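Local coordinates for protein ubiquinone biosynthesis accessory factor UbiJ (Escherichia coli, PDB 6H6O) that binds hydrophobic ubiquinone biosynthetic intermediates through its SCP2 domain and is essential for the stability of the Ubi complex in aerobic coenzyme Q synthesis, at residues S41-K46 and V120-L125. Numbering follows the deposited sequence.
With CA (calcium ion), chain H.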
ATOM      1  N   SER A  41      23.373   4.549  -6.490  1.00 16.77           N
ATOM      2  CA  SER A  41      24.296   5.673  -6.219  1.00 16.82           C
ATOM      3  C   SER A  41      23.755   7.025  -6.675  1.00 20.14           C
ATOM      4  O   SER A  41      24.015   8.040  -6.028  1.00 18.76           O
ATOM      5  CB  SER A  41      25.674   5.416  -6.821  1.00 22.70           C
ATOM      6  OG  SER A  41      25.676   5.686  -8.212  1.00 34.97           O
ATOM      7  N   ARG A  42      22.960   7.019  -7.770  1.00 16.13           N
ATOM      8  CA  ARG A  42      22.339   8.223  -8.334  1.00 16.33           C
ATOM      9  C   ARG A  42      21.341   8.893  -7.352  1.00 18.02           C
ATOM     10  O   ARG A  42      21.034  10.064  -7.512  1.00 19.24           O
ATOM     11  CB  ARG A  42      21.608   7.857  -9.645  1.00 19.75           C
ATOM     12  CG  ARG A  42      22.577   7.474 -10.779  1.00 30.24           C
ATOM     13  CD  ARG A  42      21.917   7.473 -12.142  1.00 36.61           C
ATOM     14  NE  ARG A  42      20.977   6.362 -12.284  1.00 44.74           N
ATOM     15  CZ  ARG A  42      20.987   5.476 -13.279  1.00 57.52           C
ATOM     16  NH1 ARG A  42      21.894   5.559 -14.245  1.00 43.59           N
ATOM     17  NH2 ARG A  42      20.087   4.502 -13.315  1.00 35.72           N
ATOM     18  N   LEU A  43      20.833   8.144  -6.365  1.00 12.69           N
ATOM     19  CA  LEU A  43      19.846   8.619  -5.377  1.00 13.66           C
ATOM     20  C   LEU A  43      20.457   8.894  -3.998  1.00 16.55           C
ATOM     21  O   LEU A  43      19.734   9.344  -3.106  1.00 16.54           O
ATOM     22  CB  LEU A  43      18.706   7.580  -5.226  1.00 13.39           C
ATOM     23  CG  LEU A  43      17.803   7.417  -6.447  1.00 18.56           C
ATOM     24  CD1 LEU A  43      16.968   6.133  -6.332  1.00 19.83           C
ATOM     25  CD2 LEU A  43      16.871   8.619  -6.638  1.00 20.60           C
ATOM     26  N   LEU A  44      21.748   8.612  -3.803  1.00 15.51           N
ATOM     27  CA  LEU A  44      22.370   8.778  -2.466  1.00 17.10           C
ATOM     28  C   LEU A  44      22.189  10.173  -1.905  1.00 17.59           C
ATOM     29  O   LEU A  44      22.466  11.156  -2.583  1.00 16.94           O
ATOM     30  CB  LEU A  44      23.844   8.357  -2.424  1.00 18.64           C
ATOM     31  CG  LEU A  44      24.144   6.896  -2.779  1.00 24.59           C
ATOM     32  CD1 LEU A  44      25.630   6.617  -2.738  1.00 26.73           C
ATOM     33  CD2 LEU A  44      23.330   5.929  -1.941  1.00 26.71           C
ATOM     34  N   GLY A  45      21.645  10.231  -0.700  1.00 15.86           N
ATOM     35  CA  GLY A  45      21.381  11.486  -0.003  1.00 16.15           C
ATOM     36  C   GLY A  45      20.119  12.211  -0.413  1.00 19.62           C
ATOM     37  O   GLY A  45      19.771  13.231   0.194  1.00 19.84           O
ATOM     38  N   LYS A  46      19.388  11.684  -1.402  1.00 15.21           N
ATOM     39  CA  LYS A  46      18.161  12.326  -1.866  1.00 13.83           C
ATOM     40  C   LYS A  46      16.976  12.099  -0.946  1.00 17.71           C
ATOM     41  O   LYS A  46      16.838  11.032  -0.325  1.00 17.11           O
ATOM     42  CB  LYS A  46      17.820  11.920  -3.321  1.00 15.47           C
ATOM     43  CG  LYS A  46      18.912  12.317  -4.341  1.00 14.65           C
ATOM     44  CD  LYS A  46      19.133  13.843  -4.473  1.00 18.22           C
ATOM     45  CE  LYS A  46      20.161  14.126  -5.552  1.00 20.23           C
ATOM     46  NZ  LYS A  46      20.523  15.571  -5.593  1.00 16.09           N
ATOM     47  N   VAL A 120      12.613   5.670 -10.872  1.00 16.80           N
ATOM     48  CA  VAL A 120      11.914   4.846 -11.874  1.00 17.39           C
ATOM     49  C   VAL A 120      12.941   3.941 -12.626  1.00 21.94           C
ATOM     50  O   VAL A 120      12.697   2.740 -12.790  1.00 22.44           O
ATOM     51  CB  VAL A 120      11.026   5.737 -12.802  1.00 21.35           C
ATOM     52  CG1 VAL A 120      10.457   4.951 -13.994  1.00 22.82           C
ATOM     53  CG2 VAL A 120       9.913   6.420 -11.997  1.00 20.14           C
ATOM     54  N   ALA A 121      14.105   4.512 -13.007  1.00 19.74           N
ATOM     55  CA  ALA A 121      15.199   3.772 -13.655  1.00 20.21           C
ATOM     56  C   ALA A 121      15.681   2.645 -12.718  1.00 22.22           C
ATOM     57  O   ALA A 121      15.883   1.523 -13.179  1.00 21.60           O
ATOM     58  CB  ALA A 121      16.343   4.710 -13.989  1.00 21.03           C
ATOM     59  N   LEU A 122      15.843   2.934 -11.407  1.00 18.09           N
ATOM     60  CA  LEU A 122      16.243   1.939 -10.404  1.00 17.37           C
ATOM     61  C   LEU A 122      15.200   0.829 -10.287  1.00 21.83           C
ATOM     62  O   LEU A 122      15.585  -0.347 -10.326  1.00 19.88           O
ATOM     63  CB  LEU A 122      16.531   2.590  -9.020  1.00 16.34           C
ATOM     64  CG  LEU A 122      16.744   1.649  -7.817  1.00 19.10           C
ATOM     65  CD1 LEU A 122      17.919   0.688  -8.032  1.00 19.37           C
ATOM     66  CD2 LEU A 122      16.905   2.442  -6.518  1.00 18.46           C
ATOM     67  N   ALA A 123      13.893   1.175 -10.180  1.00 18.13           N
ATOM     68  CA  ALA A 123      12.829   0.162 -10.095  1.00 18.89           C
ATOM     69  C   ALA A 123      12.812  -0.728 -11.361  1.00 23.59           C
ATOM     70  O   ALA A 123      12.623  -1.949 -11.249  1.00 22.77           O
ATOM     71  CB  ALA A 123      11.476   0.835  -9.892  1.00 19.88           C
ATOM     72  N   ASP A 124      13.043  -0.108 -12.545  1.00 20.53           N
ATOM     73  CA  ASP A 124      13.099  -0.824 -13.826  1.00 21.46           C
ATOM     74  C   ASP A 124      14.261  -1.843 -13.802  1.00 22.46           C
ATOM     75  O   ASP A 124      14.064  -3.012 -14.127  1.00 21.06           O
ATOM     76  CB  ASP A 124      13.269   0.170 -14.989  1.00 24.73           C
ATOM     77  CG  ASP A 124      12.985  -0.410 -16.376  1.00 39.03           C
ATOM     78  OD1 ASP A 124      12.469  -1.544 -16.452  1.00 38.18           O
ATOM     79  OD2 ASP A 124      13.272   0.284 -17.384  1.00 48.54           O
ATOM     80  N   LEU A 125      15.439  -1.418 -13.303  1.00 19.73           N
ATOM     81  CA  LEU A 125      16.600  -2.302 -13.226  1.00 19.98           C
ATOM     82  C   LEU A 125      16.423  -3.367 -12.151  1.00 21.37           C
ATOM     83  O   LEU A 125      16.940  -4.476 -12.310  1.00 19.67           O
ATOM     84  CB  LEU A 125      17.882  -1.497 -13.019  1.00 20.00           C
ATOM     85  CG  LEU A 125      18.319  -0.676 -14.263  1.00 23.74           C
ATOM     86  CD1 LEU A 125      19.416   0.301 -13.917  1.00 23.30           C
ATOM     87  CD2 LEU A 125      18.791  -1.584 -15.415  1.00 24.00           C
TER
HETATM   88 CA    CA H 206       9.874  -2.024 -16.062  1.00 58.27          CA
HETATM   89  O   HOH W   1       9.571  -1.104 -13.664  1.00 47.67           O
HETATM   90  O   HOH W   2      10.947  -3.518 -17.857  1.00 61.90           O
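L43 meets L122 through a single branch of each side chain: CD1 of L43 lies 3.7 Å from CD2 of L122, and the two side chains run at a slant. In L122, CB already points to the loop, and CG anti to the backbone N (chi1 171°), with chi2 at 59°, sets CD2 against L43. Both leucines are buried, and this methyl-to-methyl pair forms the inner part of the contact. R42 supplies the more exposed part. Its guanidinium NH2 comes within 3.8 Å of A121 CB and 4.3 Å of L125 CD1, meeting both methyls obliquely. No hydrogen bond joins the two segments, and only 138 Å² is buried in all, evidence of a small van der Waals contact. Hydrogen bonds from L44 N to S41 O (3.2 Å) and K46 N to L43 O (2.9 Å) close overlapping type I (S41-L44) and type II (L43-K46) turns. Farther round the helix, D124 OD1 binds calcium at 2.7 Å, with R93 O and E127 OE1 completing the protein ligands. Within the SCP2 domain, the contact packs the link from helix 37-41 to strand 47-52 against helix 113-128, the last of this fragment, while A39 of helix 37-41 touches both L122 and L125.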